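Local coordinates for OxyR (PDB 3HO7), which probably acts as a redox-sensitive, DNA-binding transcription activator of the LysR family, represented here by its regulatory domain without the DNA-binding part, at residues 50-55 with 64-69; 18-23 with 112-117. One frame throughout, in Å; residues are numbered along the deposited sequence.

Overall arrangement
The four segments come in the order 18-23, 50-55, 64-69 and 112-117, so contact 1 lies within the span of chain that contact 2 closes. The centres of the two contacts lie about 13 Å apart. Contact 1 is internal to one lobe: helix 49-58 packs on strand 63-66, which pairs with strands 11-17 and 184-194. Contact 2, centred about 6 Å from the centre of the chain, joins the turn after strand 11-17 to a loop running beside helix 145-153, and so links the two lobes of the regulatory domain. The contacts meet at Leu18, which packs on Ile66. The geometry thus connects the core of one lobe with the junction between lobes.

Contact 1 of 2, residues 50-55 with 64-69; sequences SRCLAS and AIIASK
Cys52 and Ala64 face each other: both side chains start out toward the other segment, and their CB atoms approach to 3.9 Å. Their CA atoms, at 6.0 Å, are the nearest pair between 50-55 and 64-69, close enough to show that the helix rests almost directly on the strand at this point. With SG anti to the carbonyl carbon (chi1 -73°), the thiol is turned across the line joining the two CB atoms. Cys52 SG therefore passes beside the methyl of Ala64, 4.1 Å from Ala64 CB, rather than pointing into it. Ile66, two residues along the strand, presents the same face. Its CG2 branch lies 4.3 Å from Cys52 CB, a longer approach than Ala64 makes, although the contact buries slightly more of Ile66. All three residues are buried, and the interaction is apolar.

The topology is a beta-alpha-beta crossover within the periplasmic-binding-protein-like fold of LysR regulators: strand 40-46 leads into helix 49-58, and strand 63-66 returns parallel to it, with strand 11-17 lying between them. Cys52 also touches Ala16 on that middle strand, so one helical residue spans two neighbouring strands. Ile65 starts out away from the helix and packs on Ile15, Val17 and Val189. Backbone bonds of Ala64 with Ala192, and of Ile66 with Arg190, fasten the strand to 184-194. Leu53 adds a more distant flank, its CD2 4.9 Å from Ile66 CG2, and its side chain also reaches Leu75 and Thr72.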
ATOM      1  N   SER A  50       4.787   4.103  14.931  1.00 33.95           N
ATOM      2  CA  SER A  50       4.881   5.343  15.693  1.00 35.09           C
ATOM      3  C   SER A  50       3.499   5.907  15.999  1.00 35.35           C
ATOM      4  O   SER A  50       3.177   6.193  17.152  1.00 35.69           O
ATOM      5  CB  SER A  50       5.724   6.370  14.938  1.00 36.00           C
ATOM      6  OG  SER A  50       6.957   5.798  14.537  1.00 36.37           O
ATOM      7  N   ARG A  51       2.685   6.062  14.959  1.00 35.06           N
ATOM      8  CA  ARG A  51       1.326   6.566  15.122  1.00 35.45           C
ATOM      9  C   ARG A  51       0.508   5.670  16.044  1.00 34.80           C
ATOM     10  O   ARG A  51      -0.242   6.157  16.889  1.00 35.37           O
ATOM     11  CB  ARG A  51       0.631   6.701  13.764  1.00 35.46           C
ATOM     12  CG  ARG A  51       1.210   7.793  12.884  1.00 36.43           C
ATOM     13  CD  ARG A  51       0.336   8.051  11.668  1.00 37.25           C
ATOM     14  NE  ARG A  51       0.383   6.949  10.711  1.00 36.12           N
ATOM     15  CZ  ARG A  51       1.304   6.826   9.762  1.00 36.15           C
ATOM     16  NH1 ARG A  51       2.260   7.740   9.641  1.00 37.08           N
ATOM     17  NH2 ARG A  51       1.273   5.791   8.934  1.00 35.51           N
ATOM     18  N   CYS A  52       0.658   4.359  15.878  1.00 33.70           N
ATOM     19  CA  CYS A  52      -0.051   3.396  16.715  1.00 33.30           C
ATOM     20  C   CYS A  52       0.235   3.624  18.191  1.00 33.62           C
ATOM     21  O   CYS A  52      -0.684   3.745  19.000  1.00 34.13           O
ATOM     22  CB  CYS A  52       0.334   1.965  16.341  1.00 32.33           C
ATOM     23  SG  CYS A  52      -0.349   1.380  14.781  1.00 32.34           S
ATOM     24  N   LEU A  53       1.518   3.675  18.537  1.00 33.60           N
ATOM     25  CA  LEU A  53       1.928   3.833  19.926  1.00 33.97           C
ATOM     26  C   LEU A  53       1.470   5.179  20.484  1.00 34.82           C
ATOM     27  O   LEU A  53       1.027   5.272  21.629  1.00 35.24           O
ATOM     28  CB  LEU A  53       3.447   3.684  20.051  1.00 34.07           C
ATOM     29  CG  LEU A  53       4.067   2.471  19.350  1.00 33.18           C
ATOM     30  CD1 LEU A  53       5.528   2.304  19.754  1.00 33.61           C
ATOM     31  CD2 LEU A  53       3.277   1.204  19.655  1.00 32.76           C
ATOM     32  N   ALA A  54       1.577   6.219  19.663  1.00 35.24           N
ATOM     33  CA  ALA A  54       1.159   7.560  20.061  1.00 36.31           C
ATOM     34  C   ALA A  54      -0.351   7.632  20.264  1.00 36.40           C
ATOM     35  O   ALA A  54      -0.829   8.225  21.232  1.00 37.25           O
ATOM     36  CB  ALA A  54       1.603   8.582  19.026  1.00 37.03           C
ATOM     37  N   SER A  55      -1.095   7.024  19.344  1.00 35.55           N
ATOM     38  CA  SER A  55      -2.552   7.035  19.409  1.00 35.65           C
ATOM     39  C   SER A  55      -3.064   6.228  20.597  1.00 35.38           C
ATOM     40  O   SER A  55      -4.001   6.639  21.278  1.00 35.92           O
ATOM     41  CB  SER A  55      -3.150   6.516  18.102  1.00 34.93           C
ATOM     42  OG  SER A  55      -2.882   7.417  17.041  1.00 35.91           O
ATOM     43  N   ALA A  64      -4.042  -1.733  18.923  1.00 30.33           N
ATOM     44  CA  ALA A  64      -3.213  -1.638  17.732  1.00 29.59           C
ATOM     45  C   ALA A  64      -2.585  -2.979  17.380  1.00 28.97           C
ATOM     46  O   ALA A  64      -2.011  -3.654  18.236  1.00 28.97           O
ATOM     47  CB  ALA A  64      -2.135  -0.577  17.913  1.00 29.91           C
ATOM     48  N   ILE A  65      -2.705  -3.355  16.113  1.00 28.43           N
ATOM     49  CA  ILE A  65      -2.068  -4.553  15.592  1.00 28.02           C
ATOM     50  C   ILE A  65      -0.722  -4.159  15.000  1.00 27.56           C
ATOM     51  O   ILE A  65      -0.657  -3.403  14.032  1.00 27.45           O
ATOM     52  CB  ILE A  65      -2.937  -5.220  14.513  1.00 27.90           C
ATOM     53  CG1 ILE A  65      -4.361  -5.428  15.038  1.00 28.43           C
ATOM     54  CG2 ILE A  65      -2.322  -6.538  14.070  1.00 27.71           C
ATOM     55  CD1 ILE A  65      -5.340  -5.909  13.985  1.00 28.62           C
ATOM     56  N   ILE A  66       0.351  -4.663  15.600  1.00 27.50           N
ATOM     57  CA  ILE A  66       1.697  -4.263  15.215  1.00 27.22           C
ATOM     58  C   ILE A  66       2.584  -5.472  14.932  1.00 27.05           C
ATOM     59  O   ILE A  66       2.201  -6.609  15.210  1.00 27.24           O
ATOM     60  CB  ILE A  66       2.347  -3.398  16.307  1.00 27.65           C
ATOM     61  CG1 ILE A  66       2.424  -4.177  17.622  1.00 27.60           C
ATOM     62  CG2 ILE A  66       1.564  -2.103  16.494  1.00 28.12           C
ATOM     63  CD1 ILE A  66       3.039  -3.395  18.768  1.00 27.39           C
ATOM     64  N   ALA A  67       3.768  -5.216  14.379  1.00 26.70           N
ATOM     65  CA  ALA A  67       4.702  -6.279  14.021  1.00 26.76           C
ATOM     66  C   ALA A  67       5.940  -6.246  14.913  1.00 27.19           C
ATOM     67  O   ALA A  67       7.062  -6.441  14.444  1.00 27.38           O
ATOM     68  CB  ALA A  67       5.098  -6.159  12.556  1.00 26.41           C
ATOM     69  N   SER A  68       5.729  -5.998  16.200  1.00 27.50           N
ATOM     70  CA  SER A  68       6.821  -5.909  17.160  1.00 28.07           C
ATOM     71  C   SER A  68       6.279  -5.637  18.558  1.00 28.45           C
ATOM     72  O   SER A  68       5.116  -5.272  18.719  1.00 28.48           O
ATOM     73  CB  SER A  68       7.784  -4.791  16.759  1.00 28.17           C
ATOM     74  OG  SER A  68       7.127  -3.535  16.770  1.00 28.57           O
ATOM     75  N   LYS A  69       7.127  -5.817  19.567  1.00 28.96           N
ATOM     76  CA  LYS A  69       6.767  -5.440  20.925  1.00 29.32           C
ATOM     77  C   LYS A  69       6.737  -3.921  21.020  1.00 29.36           C
ATOM     78  O   LYS A  69       7.544  -3.237  20.389  1.00 29.30           O
ATOM     79  CB  LYS A  69       7.758  -6.022  21.938  1.00 30.24           C
ATOM     80  CG  LYS A  69       7.682  -7.536  22.076  1.00 30.46           C
ATOM     81  CD  LYS A  69       8.735  -8.070  23.035  1.00 31.96           C
ATOM     82  CE  LYS A  69       8.709  -9.589  23.081  1.00 32.37           C
ATOM     83  NZ  LYS A  69       9.033 -10.178  21.752  1.00 31.18           N
TER

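Contact 2 of 2, residues 18-23 with 112-117; sequences LPTIAP and WLLDEG
Thr20 CG2 and Leu114 CD1 meet tip to tip at 3.7 Å, joining the turn after strand 11-17 to a loop of the other lobe of this LysR regulatory domain, a two-lobed fold of the periplasmic-binding-protein type. This is the tight part of the contact. The threonine methyl lies anti to its carbonyl carbon, which directs it across the junction, where it also comes within 4.0 Å of Gly117 CA. Met145 of helix 145-153 touches both Thr20 and Leu114, so that helix also borders this packing.

The other branch of Thr20 belongs to the loose, hydrated part. With chi1 at 48°, the hydroxyl is directed toward a bridging water that lies 2.7 Å from Thr20 OG1. That water makes a weak bond to Glu116 O, 3.0 Å away, and the polar link between 18-23 and 112-117 is therefore indirect. Glu116 extends from the loop toward Leu18 without packing closely on it. Its carboxylate accepts a hydrogen bond from the backbone N of Thr49, at the start of helix 49-58, and Glu116 OE2 remains 4.4 Å from Leu18 CG.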
ATOM      1  N   LEU A  18      -1.053  -2.105  11.015  1.00 28.79           N
ATOM      2  CA  LEU A  18       0.074  -1.791  10.150  1.00 28.83           C
ATOM      3  C   LEU A  18      -0.275  -2.001   8.685  1.00 28.63           C
ATOM      4  O   LEU A  18      -1.058  -2.889   8.341  1.00 28.45           O
ATOM      5  CB  LEU A  18       1.296  -2.628  10.523  1.00 28.64           C
ATOM      6  CG  LEU A  18       2.103  -2.104  11.712  1.00 29.01           C
ATOM      7  CD1 LEU A  18       1.195  -1.845  12.901  1.00 30.22           C
ATOM      8  CD2 LEU A  18       3.225  -3.070  12.071  1.00 28.99           C
ATOM      9  N   PRO A  19       0.313  -1.177   7.810  1.00 28.96           N
ATOM     10  CA  PRO A  19       0.094  -1.295   6.377  1.00 29.01           C
ATOM     11  C   PRO A  19       0.664  -2.600   5.848  1.00 28.59           C
ATOM     12  O   PRO A  19       0.229  -3.089   4.807  1.00 28.41           O
ATOM     13  CB  PRO A  19       0.881  -0.114   5.797  1.00 29.30           C
ATOM     14  CG  PRO A  19       1.176   0.786   6.955  1.00 30.03           C
ATOM     15  CD  PRO A  19       1.260  -0.103   8.142  1.00 29.36           C
ATOM     16  N   THR A  20       1.642  -3.151   6.561  1.00 28.57           N
ATOM     17  CA  THR A  20       2.260  -4.410   6.167  1.00 28.50           C
ATOM     18  C   THR A  20       1.539  -5.612   6.776  1.00 28.18           C
ATOM     19  O   THR A  20       1.988  -6.754   6.638  1.00 28.29           O
ATOM     20  CB  THR A  20       3.754  -4.452   6.548  1.00 28.50           C
ATOM     21  OG1 THR A  20       3.917  -4.021   7.907  1.00 29.58           O
ATOM     22  CG2 THR A  20       4.556  -3.532   5.635  1.00 28.94           C
ATOM     23  N   ILE A  21       0.423  -5.348   7.449  1.00 27.96           N
ATOM     24  CA  ILE A  21      -0.409  -6.404   8.020  1.00 27.72           C
ATOM     25  C   ILE A  21      -1.823  -6.324   7.451  1.00 27.67           C
ATOM     26  O   ILE A  21      -2.407  -7.334   7.061  1.00 27.74           O
ATOM     27  CB  ILE A  21      -0.502  -6.289   9.560  1.00 27.70           C
ATOM     28  CG1 ILE A  21       0.871  -6.466  10.211  1.00 28.15           C
ATOM     29  CG2 ILE A  21      -1.486  -7.309  10.121  1.00 27.97           C
ATOM     30  CD1 ILE A  21       0.823  -6.423  11.723  1.00 29.20           C
ATOM     31  N   ALA A  22      -2.357  -5.108   7.396  1.00 27.73           N
ATOM     32  CA  ALA A  22      -3.756  -4.877   7.037  1.00 28.06           C
ATOM     33  C   ALA A  22      -4.266  -5.717   5.869  1.00 28.20           C
ATOM     34  O   ALA A  22      -5.321  -6.346   5.969  1.00 28.40           O
ATOM     35  CB  ALA A  22      -3.988  -3.399   6.763  1.00 28.29           C
ATOM     36  N   PRO A  23      -3.530  -5.713   4.747  1.00 28.32           N
ATOM     37  CA  PRO A  23      -3.994  -6.353   3.516  1.00 28.74           C
ATOM     38  C   PRO A  23      -4.085  -7.866   3.639  1.00 29.11           C
ATOM     39  O   PRO A  23      -4.927  -8.495   2.992  1.00 29.36           O
ATOM     40  CB  PRO A  23      -2.905  -5.987   2.495  1.00 28.82           C
ATOM     41  CG  PRO A  23      -2.171  -4.835   3.092  1.00 28.32           C
ATOM     42  CD  PRO A  23      -2.229  -5.049   4.568  1.00 28.02           C
ATOM     43  N   TRP A 112      14.884  -3.855  -2.384  1.00 29.93           N
ATOM     44  CA  TRP A 112      13.908  -2.873  -1.934  1.00 29.91           C
ATOM     45  C   TRP A 112      13.537  -3.205  -0.500  1.00 29.58           C
ATOM     46  O   TRP A 112      13.006  -4.275  -0.222  1.00 28.91           O
ATOM     47  CB  TRP A 112      12.661  -2.906  -2.816  1.00 29.69           C
ATOM     48  CG  TRP A 112      12.955  -2.771  -4.275  1.00 29.89           C
ATOM     49  CD1 TRP A 112      12.862  -3.744  -5.223  1.00 29.76           C
ATOM     50  CD2 TRP A 112      13.398  -1.592  -4.953  1.00 30.52           C
ATOM     51  NE1 TRP A 112      13.216  -3.246  -6.451  1.00 30.69           N
ATOM     52  CE2 TRP A 112      13.551  -1.926  -6.313  1.00 31.04           C
ATOM     53  CE3 TRP A 112      13.681  -0.286  -4.545  1.00 30.82           C
ATOM     54  CZ2 TRP A 112      13.971  -1.002  -7.265  1.00 32.06           C
ATOM     55  CZ3 TRP A 112      14.098   0.627  -5.489  1.00 32.47           C
ATOM     56  CH2 TRP A 112      14.239   0.267  -6.834  1.00 32.85           C
ATOM     57  N   LEU A 113      13.807  -2.278   0.407  1.00 25.53           N
ATOM     58  CA  LEU A 113      13.538  -2.509   1.814  1.00 25.19           C
ATOM     59  C   LEU A 113      12.557  -1.496   2.366  1.00 25.21           C
ATOM     60  O   LEU A 113      12.723  -0.294   2.186  1.00 25.83           O
ATOM     61  CB  LEU A 113      14.835  -2.460   2.623  1.00 25.64           C
ATOM     62  CG  LEU A 113      15.902  -3.505   2.298  1.00 25.76           C
ATOM     63  CD1 LEU A 113      17.139  -3.280   3.148  1.00 26.38           C
ATOM     64  CD2 LEU A 113      15.368  -4.911   2.494  1.00 25.19           C
ATOM     65  N   LEU A 114      11.531  -1.987   3.047  1.00 30.09           N
ATOM     66  CA  LEU A 114      10.583  -1.098   3.681  1.00 30.53           C
ATOM     67  C   LEU A 114      11.264  -0.539   4.917  1.00 31.09           C
ATOM     68  O   LEU A 114      11.801  -1.286   5.727  1.00 31.01           O
ATOM     69  CB  LEU A 114       9.320  -1.864   4.073  1.00 29.93           C
ATOM     70  CG  LEU A 114       8.500  -2.444   2.919  1.00 29.88           C
ATOM     71  CD1 LEU A 114       7.522  -3.496   3.414  1.00 29.38           C
ATOM     72  CD2 LEU A 114       7.774  -1.340   2.169  1.00 30.61           C
ATOM     73  N   ASP A 115      11.233   0.778   5.057  1.00 31.93           N
ATOM     74  CA  ASP A 115      11.811   1.444   6.218  1.00 32.72           C
ATOM     75  C   ASP A 115      11.340   0.801   7.520  1.00 32.28           C
ATOM     76  O   ASP A 115      12.145   0.508   8.404  1.00 32.60           O
ATOM     77  CB  ASP A 115      11.459   2.935   6.216  1.00 33.60           C
ATOM     78  CG  ASP A 115      12.054   3.675   5.032  1.00 34.82           C
ATOM     79  OD1 ASP A 115      13.139   3.276   4.560  1.00 35.16           O
ATOM     80  OD2 ASP A 115      11.436   4.661   4.575  1.00 34.80           O
ATOM     81  N   GLU A 116      10.033   0.583   7.629  1.00 31.84           N
ATOM     82  CA  GLU A 116       9.444   0.015   8.838  1.00 31.55           C
ATOM     83  C   GLU A 116       9.004  -1.436   8.646  1.00 30.82           C
ATOM     84  O   GLU A 116       8.939  -2.206   9.604  1.00 30.85           O
ATOM     85  CB  GLU A 116       8.266   0.870   9.308  1.00 31.73           C
ATOM     86  CG  GLU A 116       7.443   0.247  10.425  1.00 31.20           C
ATOM     87  CD  GLU A 116       6.488   1.234  11.066  1.00 31.43           C
ATOM     88  OE1 GLU A 116       6.886   2.403  11.267  1.00 32.03           O
ATOM     89  OE2 GLU A 116       5.340   0.844  11.374  1.00 30.21           O
ATOM     90  N   GLY A 117       8.700  -1.806   7.407  1.00 30.55           N
ATOM     91  CA  GLY A 117       8.305  -3.174   7.106  1.00 30.06           C
ATOM     92  C   GLY A 117       9.450  -4.140   7.344  1.00 30.17           C
ATOM     93  O   GLY A 117       9.253  -5.225   7.892  1.00 29.87           O
TER
HETATM   94  O   HOH W   1       6.018  -2.791   9.166  1.00 45.75           O